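PDB 3SC6: dTDP-4-dehydrorhamnose reductase from Bacillus anthracis, which reduces dTDP-4-dehydro-6-deoxy-L-mannose to dTDP-L-rhamnose with NADPH, a step of dTDP-L-rhamnose biosynthesis. Local coordinates for residues 72-84 and 128-140. Residues are numbered along the deposited sequence; the frame is centred on the assembly and turned at random.
Sequences AEKERDLAYVINA and NIYGASKYAGEQF. With NAP (NADP nicotinamide-adenine-dinucleotide phosphate), chain G.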
loop_
_atom_site.group_PDB
_atom_site.type_symbol
_atom_site.label_atom_id
_atom_site.label_comp_id
_atom_site.label_asym_id
_atom_site.label_seq_id
_atom_site.Cartn_x
_atom_site.Cartn_y
_atom_site.Cartn_z
ATOM N N ALA A 72 -12.731 7.683 -7.309
ATOM C CA ALA A 72 -13.381 7.344 -6.046
ATOM C C ALA A 72 -14.384 8.429 -5.660
ATOM O O ALA A 72 -15.409 8.144 -5.046
ATOM C CB ALA A 72 -12.340 7.178 -4.948
ATOM N N GLU A 73 -14.071 9.672 -6.020
ATOM C CA GLU A 73 -14.933 10.819 -5.724
ATOM C C GLU A 73 -16.261 10.738 -6.477
ATOM O O GLU A 73 -17.286 11.223 -6.001
ATOM C CB GLU A 73 -14.214 12.120 -6.109
ATOM C CG GLU A 73 -12.931 12.408 -5.330
ATOM C CD GLU A 73 -13.177 12.666 -3.853
ATOM O OE1 GLU A 73 -14.336 12.944 -3.479
ATOM O OE2 GLU A 73 -12.199 12.644 -3.075
ATOM N N LYS A 74 -16.235 10.119 -7.651
ATOM C CA LYS A 74 -17.428 9.981 -8.472
ATOM C C LYS A 74 -18.201 8.688 -8.198
ATOM O O LYS A 74 -19.398 8.610 -8.465
ATOM C CB LYS A 74 -17.047 10.103 -9.948
ATOM C CG LYS A 74 -16.411 11.454 -10.268
ATOM C CD LYS A 74 -16.058 11.610 -11.734
ATOM C CE LYS A 74 -15.458 12.989 -12.002
ATOM N NZ LYS A 74 -15.116 13.198 -13.437
ATOM N N GLU A 75 -17.513 7.683 -7.669
ATOM C CA GLU A 75 -18.139 6.401 -7.351
ATOM C C GLU A 75 -17.865 6.076 -5.890
ATOM O O GLU A 75 -16.995 5.266 -5.569
ATOM C CB GLU A 75 -17.625 5.298 -8.275
ATOM C CG GLU A 75 -17.978 5.527 -9.741
ATOM C CD GLU A 75 -17.464 4.430 -10.657
ATOM O OE1 GLU A 75 -17.837 4.430 -11.846
ATOM O OE2 GLU A 75 -16.703 3.557 -10.187
ATOM N N ARG A 76 -18.634 6.709 -5.010
ATOM C CA ARG A 76 -18.485 6.519 -3.568
ATOM C C ARG A 76 -18.971 5.164 -3.052
ATOM O O ARG A 76 -18.258 4.511 -2.294
ATOM C CB ARG A 76 -19.147 7.676 -2.813
ATOM C CG ARG A 76 -18.533 9.031 -3.164
ATOM C CD ARG A 76 -19.143 10.185 -2.378
ATOM N NE ARG A 76 -18.522 11.464 -2.735
ATOM C CZ ARG A 76 -18.822 12.640 -2.183
ATOM N NH1 ARG A 76 -19.736 12.720 -1.219
ATOM N NH2 ARG A 76 -18.196 13.741 -2.586
ATOM N N ASP A 77 -20.171 4.739 -3.438
ATOM C CA ASP A 77 -20.668 3.445 -2.969
ATOM C C ASP A 77 -19.701 2.336 -3.348
ATOM O O ASP A 77 -19.437 1.442 -2.551
ATOM C CB ASP A 77 -22.070 3.129 -3.510
ATOM C CG ASP A 77 -23.135 4.075 -2.982
ATOM O OD1 ASP A 77 -22.806 4.966 -2.174
ATOM O OD2 ASP A 77 -24.314 3.909 -3.356
ATOM N N LEU A 78 -19.161 2.416 -4.559
ATOM C CA LEU A 78 -18.219 1.414 -5.049
ATOM C C LEU A 78 -16.900 1.438 -4.267
ATOM O O LEU A 78 -16.239 0.415 -4.147
ATOM C CB LEU A 78 -17.965 1.616 -6.546
ATOM C CG LEU A 78 -17.039 0.614 -7.241
ATOM C CD1 LEU A 78 -17.563 -0.808 -7.075
ATOM C CD2 LEU A 78 -16.897 0.962 -8.715
ATOM N N ALA A 79 -16.521 2.604 -3.750
ATOM C CA ALA A 79 -15.286 2.742 -2.976
ATOM C C ALA A 79 -15.475 2.022 -1.650
ATOM O O ALA A 79 -14.586 1.291 -1.196
ATOM C CB ALA A 79 -14.962 4.194 -2.744
ATOM N N TYR A 80 -16.624 2.256 -1.020
ATOM C CA TYR A 80 -16.949 1.613 0.252
ATOM C C TYR A 80 -17.216 0.122 0.130
ATOM O O TYR A 80 -16.668 -0.666 0.900
ATOM C CB TYR A 80 -18.117 2.307 0.976
ATOM C CG TYR A 80 -17.738 3.595 1.670
ATOM C CD1 TYR A 80 -17.394 3.576 3.016
ATOM C CD2 TYR A 80 -17.692 4.810 1.002
ATOM C CE1 TYR A 80 -17.030 4.720 3.684
ATOM C CE2 TYR A 80 -17.325 5.977 1.674
ATOM C CZ TYR A 80 -16.994 5.914 3.019
ATOM O OH TYR A 80 -16.623 7.036 3.719
ATOM N N VAL A 81 -18.051 -0.272 -0.823
ATOM C CA VAL A 81 -18.358 -1.685 -1.001
ATOM C C VAL A 81 -17.078 -2.504 -1.035
ATOM O O VAL A 81 -16.957 -3.494 -0.328
ATOM C CB VAL A 81 -19.186 -1.953 -2.285
ATOM C CG1 VAL A 81 -19.384 -3.451 -2.492
ATOM C CG2 VAL A 81 -20.524 -1.245 -2.216
ATOM N N ILE A 82 -16.114 -2.074 -1.841
ATOM C CA ILE A 82 -14.846 -2.788 -1.957
ATOM C C ILE A 82 -13.935 -2.627 -0.750
ATOM O O ILE A 82 -13.579 -3.607 -0.119
ATOM C CB ILE A 82 -14.035 -2.340 -3.200
ATOM C CG1 ILE A 82 -14.811 -2.603 -4.490
ATOM C CG2 ILE A 82 -12.701 -3.090 -3.257
ATOM C CD1 ILE A 82 -15.129 -4.051 -4.712
ATOM N N ASN A 83 -13.564 -1.388 -0.439
ATOM C CA ASN A 83 -12.672 -1.095 0.685
ATOM C C ASN A 83 -13.211 -1.291 2.099
ATOM O O ASN A 83 -12.479 -1.762 2.977
ATOM C CB ASN A 83 -12.105 0.324 0.549
ATOM C CG ASN A 83 -11.198 0.486 -0.663
ATOM O OD1 ASN A 83 -10.809 -0.492 -1.296
ATOM N ND2 ASN A 83 -10.823 1.722 -0.961
ATOM N N ALA A 84 -14.464 -0.922 2.331
ATOM C CA ALA A 84 -15.059 -1.066 3.657
ATOM C C ALA A 84 -15.727 -2.430 3.844
ATOM O O ALA A 84 -15.229 -3.279 4.594
ATOM C CB ALA A 84 -16.062 0.046 3.899
ATOM N N ASN A 128 -9.939 12.306 1.651
ATOM C CA ASN A 128 -10.740 12.070 0.442
ATOM C C ASN A 128 -11.541 10.773 0.535
ATOM O O ASN A 128 -11.370 10.013 1.480
ATOM C CB ASN A 128 -9.828 12.065 -0.790
ATOM C CG ASN A 128 -8.770 10.975 -0.738
ATOM O OD1 ASN A 128 -8.879 10.016 0.023
ATOM N ND2 ASN A 128 -7.756 11.103 -1.582
ATOM N N ILE A 129 -12.403 10.512 -0.446
ATOM C CA ILE A 129 -13.227 9.287 -0.434
ATOM C C ILE A 129 -12.404 8.014 -0.281
ATOM O O ILE A 129 -12.773 7.128 0.483
ATOM C CB ILE A 129 -14.150 9.190 -1.660
ATOM C CG1 ILE A 129 -15.168 10.328 -1.639
ATOM C CG2 ILE A 129 -14.923 7.889 -1.638
ATOM C CD1 ILE A 129 -16.077 10.306 -0.423
ATOM N N TYR A 130 -11.304 7.906 -1.016
ATOM C CA TYR A 130 -10.452 6.724 -0.917
ATOM C C TYR A 130 -9.980 6.533 0.512
ATOM O O TYR A 130 -10.108 5.442 1.078
ATOM C CB TYR A 130 -9.255 6.846 -1.856
ATOM C CG TYR A 130 -8.192 5.777 -1.675
ATOM C CD1 TYR A 130 -8.308 4.524 -2.265
ATOM C CD2 TYR A 130 -7.037 6.054 -0.956
ATOM C CE1 TYR A 130 -7.315 3.565 -2.105
ATOM C CE2 TYR A 130 -6.046 5.114 -0.797
ATOM C CZ TYR A 130 -6.182 3.875 -1.370
ATOM O OH TYR A 130 -5.175 2.953 -1.196
ATOM N N GLY A 131 -9.443 7.600 1.094
ATOM C CA GLY A 131 -8.949 7.556 2.463
ATOM C C GLY A 131 -10.026 7.190 3.466
ATOM O O GLY A 131 -9.780 6.416 4.394
ATOM N N ALA A 132 -11.222 7.741 3.272
ATOM C CA ALA A 132 -12.354 7.484 4.160
ATOM C C ALA A 132 -12.864 6.065 4.026
ATOM O O ALA A 132 -13.277 5.459 5.010
ATOM C CB ALA A 132 -13.477 8.464 3.878
ATOM N N SER A 133 -12.843 5.540 2.807
ATOM C CA SER A 133 -13.311 4.184 2.555
ATOM C C SER A 133 -12.423 3.161 3.253
ATOM O O SER A 133 -12.931 2.208 3.844
ATOM C CB SER A 133 -13.361 3.893 1.057
ATOM O OG SER A 133 -12.073 3.998 0.483
ATOM N N LYS A 134 -11.102 3.334 3.190
ATOM C CA LYS A 134 -10.242 2.366 3.858
ATOM C C LYS A 134 -10.206 2.558 5.369
ATOM O O LYS A 134 -9.952 1.608 6.102
ATOM C CB LYS A 134 -8.856 2.221 3.236
ATOM C CG LYS A 134 -8.944 1.773 1.784
ATOM C CD LYS A 134 -7.638 1.253 1.239
ATOM C CE LYS A 134 -7.266 -0.044 1.974
ATOM N NZ LYS A 134 -6.024 -0.696 1.500
ATOM N N TYR A 135 -10.455 3.771 5.846
ATOM C CA TYR A 135 -10.469 3.984 7.287
ATOM C C TYR A 135 -11.652 3.184 7.820
ATOM O O TYR A 135 -11.547 2.530 8.858
ATOM C CB TYR A 135 -10.554 5.464 7.659
ATOM C CG TYR A 135 -10.752 5.688 9.142
ATOM C CD1 TYR A 135 -9.717 5.473 10.043
ATOM C CD2 TYR A 135 -11.956 6.187 9.633
ATOM C CE1 TYR A 135 -9.899 5.682 11.402
ATOM C CE2 TYR A 135 -12.142 6.414 10.986
ATOM C CZ TYR A 135 -11.108 6.161 11.868
ATOM O OH TYR A 135 -11.275 6.384 13.222
ATOM N N ALA A 136 -12.765 3.221 7.084
ATOM C CA ALA A 136 -13.965 2.489 7.457
ATOM C C ALA A 136 -13.596 1.013 7.425
ATOM O O ALA A 136 -14.076 0.217 8.229
ATOM C CB ALA A 136 -15.102 2.780 6.485
ATOM N N GLY A 137 -12.736 0.656 6.476
ATOM C CA GLY A 137 -12.273 -0.718 6.332
ATOM C C GLY A 137 -11.477 -1.122 7.560
ATOM O O GLY A 137 -11.690 -2.202 8.108
ATOM N N GLU A 138 -10.567 -0.251 8.001
ATOM C CA GLU A 138 -9.745 -0.527 9.182
ATOM C C GLU A 138 -10.609 -0.747 10.411
ATOM O O GLU A 138 -10.343 -1.646 11.213
ATOM C CB GLU A 138 -8.798 0.632 9.484
ATOM C CG GLU A 138 -7.758 0.933 8.428
ATOM C CD GLU A 138 -6.912 2.139 8.803
ATOM O OE1 GLU A 138 -7.225 2.792 9.821
ATOM O OE2 GLU A 138 -5.950 2.449 8.076
ATOM N N GLN A 139 -11.638 0.083 10.568
ATOM C CA GLN A 139 -12.526 -0.041 11.716
ATOM C C GLN A 139 -13.250 -1.388 11.745
ATOM O O GLN A 139 -13.332 -1.998 12.806
ATOM C CB GLN A 139 -13.499 1.137 11.805
ATOM C CG GLN A 139 -12.814 2.499 11.992
ATOM C CD GLN A 139 -11.990 2.602 13.285
ATOM O OE1 GLN A 139 -12.051 1.736 14.154
ATOM N NE2 GLN A 139 -11.238 3.684 13.413
ATOM N N PHE A 140 -13.777 -1.871 10.615
ATOM C CA PHE A 140 -14.451 -3.175 10.664
ATOM C C PHE A 140 -13.477 -4.267 11.073
ATOM O O PHE A 140 -13.876 -5.231 11.715
ATOM C CB PHE A 140 -15.152 -3.591 9.371
ATOM C CG PHE A 140 -16.355 -2.774 9.018
ATOM C CD1 PHE A 140 -17.550 -2.972 9.692
ATOM C CD2 PHE A 140 -16.347 -1.927 7.928
ATOM C CE1 PHE A 140 -18.690 -2.256 9.349
ATOM C CE2 PHE A 140 -17.489 -1.218 7.572
ATOM C CZ PHE A 140 -18.659 -1.384 8.284
HETATM P PA NAP G . -3.829 -2.440 -7.126
HETATM O O1A NAP G . -5.050 -1.694 -7.607
HETATM O O2A NAP G . -2.808 -2.914 -8.137
HETATM O O5B NAP G . -4.297 -3.712 -6.258
HETATM C C5B NAP G . -5.651 -3.903 -5.860
HETATM C C4B NAP G . -6.168 -5.199 -6.475
HETATM O O4B NAP G . -7.442 -5.537 -5.904
HETATM C C3B NAP G . -6.361 -5.081 -7.986
HETATM O O3B NAP G . -5.622 -6.081 -8.692
HETATM C C2B NAP G . -7.844 -5.284 -8.195
HETATM O O2B NAP G . -8.126 -5.994 -9.400
HETATM C C1B NAP G . -8.255 -6.063 -6.952
HETATM N N9A NAP G . -9.722 -6.004 -6.707
HETATM C C8A NAP G . -10.585 -5.047 -7.096
HETATM N N7A NAP G . -11.829 -5.397 -6.697
HETATM C C5A NAP G . -11.736 -6.583 -6.066
HETATM C C6A NAP G . -12.713 -7.488 -5.416
HETATM N N6A NAP G . -14.030 -7.168 -5.372
HETATM N N1A NAP G . -12.254 -8.633 -4.861
HETATM C C2A NAP G . -10.943 -8.942 -4.907
HETATM N N3A NAP G . -10.040 -8.133 -5.498
HETATM C C4A NAP G . -10.410 -6.962 -6.079
HETATM O O3 NAP G . -3.085 -1.538 -6.012
HETATM P PN NAP G . -1.965 -2.126 -5.000
HETATM O O1N NAP G . -0.974 -1.021 -4.721
HETATM O O2N NAP G . -1.491 -3.478 -5.472
HETATM O O5D NAP G . -2.808 -2.374 -3.658
HETATM C C5D NAP G . -2.149 -2.696 -2.433
HETATM C C4D NAP G . -2.833 -2.004 -1.256
HETATM O O4D NAP G . -2.062 -0.869 -0.832
HETATM C C3D NAP G . -4.232 -1.494 -1.592
HETATM O O3D NAP G . -5.182 -2.010 -0.656
HETATM C C2D NAP G . -4.149 0.013 -1.486
HETATM O O2D NAP G . -5.344 0.536 -0.905
HETATM C C1D NAP G . -2.921 0.258 -0.615
HETATM N N1N NAP G . -2.219 1.513 -0.925
HETATM C C2N NAP G . -1.715 1.719 -2.154
HETATM C C3N NAP G . -1.043 2.902 -2.462
HETATM C C7N NAP G . -0.493 3.103 -3.849
HETATM O O7N NAP G . -0.711 2.253 -4.700
HETATM N N7N NAP G . 0.222 4.190 -4.133
HETATM C C4N NAP G . -0.893 3.871 -1.474
HETATM C C5N NAP G . -1.416 3.634 -0.213
HETATM C C6N NAP G . -2.077 2.436 0.039
HETATM P P2B NAP G . -8.731 -5.228 -10.684
HETATM O O1X NAP G . -8.619 -6.261 -11.778
HETATM O O2X NAP G . -10.150 -4.889 -10.295
HETATM O O3X NAP G . -7.837 -4.026 -10.860
#
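N83 meets S133 amide to hydroxyl: ND2 donates to OG over 3.0 Å, nearly straight at 171°, with OG close to the amide plane of N83. S133 OG in turn donates to Y130 O, which also accepts the helix bond from K134 N. A chi1 of 61° sets OG between the backbone N and carbonyl carbon, where it can serve both partners. From N83, ND2 also lies 3.3 Å from CG of K134, while OD1 accepts from Y66 N. Y80 lays one ring face over S133, whose CA is 4.1 Å from the centroid. The knob A84 fits among S133, A136, G137 and F140; close passage is evident where A84 CA and G137 CA are 3.9 Å apart. Helices 76-84 and 129-140 cross at -32° beside the Rossmann-fold sheet, and Y130 and K134 form the YxxxK pair of the short-chain dehydrogenase/reductase family. Both reach the nicotinamide ribose of NADP at O2D, Y130 through OH, at a length too short to be trusted, and K134 through NZ, itself less surely placed. At the other end, I129 sets CD1 over one guanidinium face of R76, 3.6 Å from NE, and I129 N donates weakly to E73 OE2. N128 N-caps helix 129-140, its OD1 accepting from G131 N at 2.7 Å.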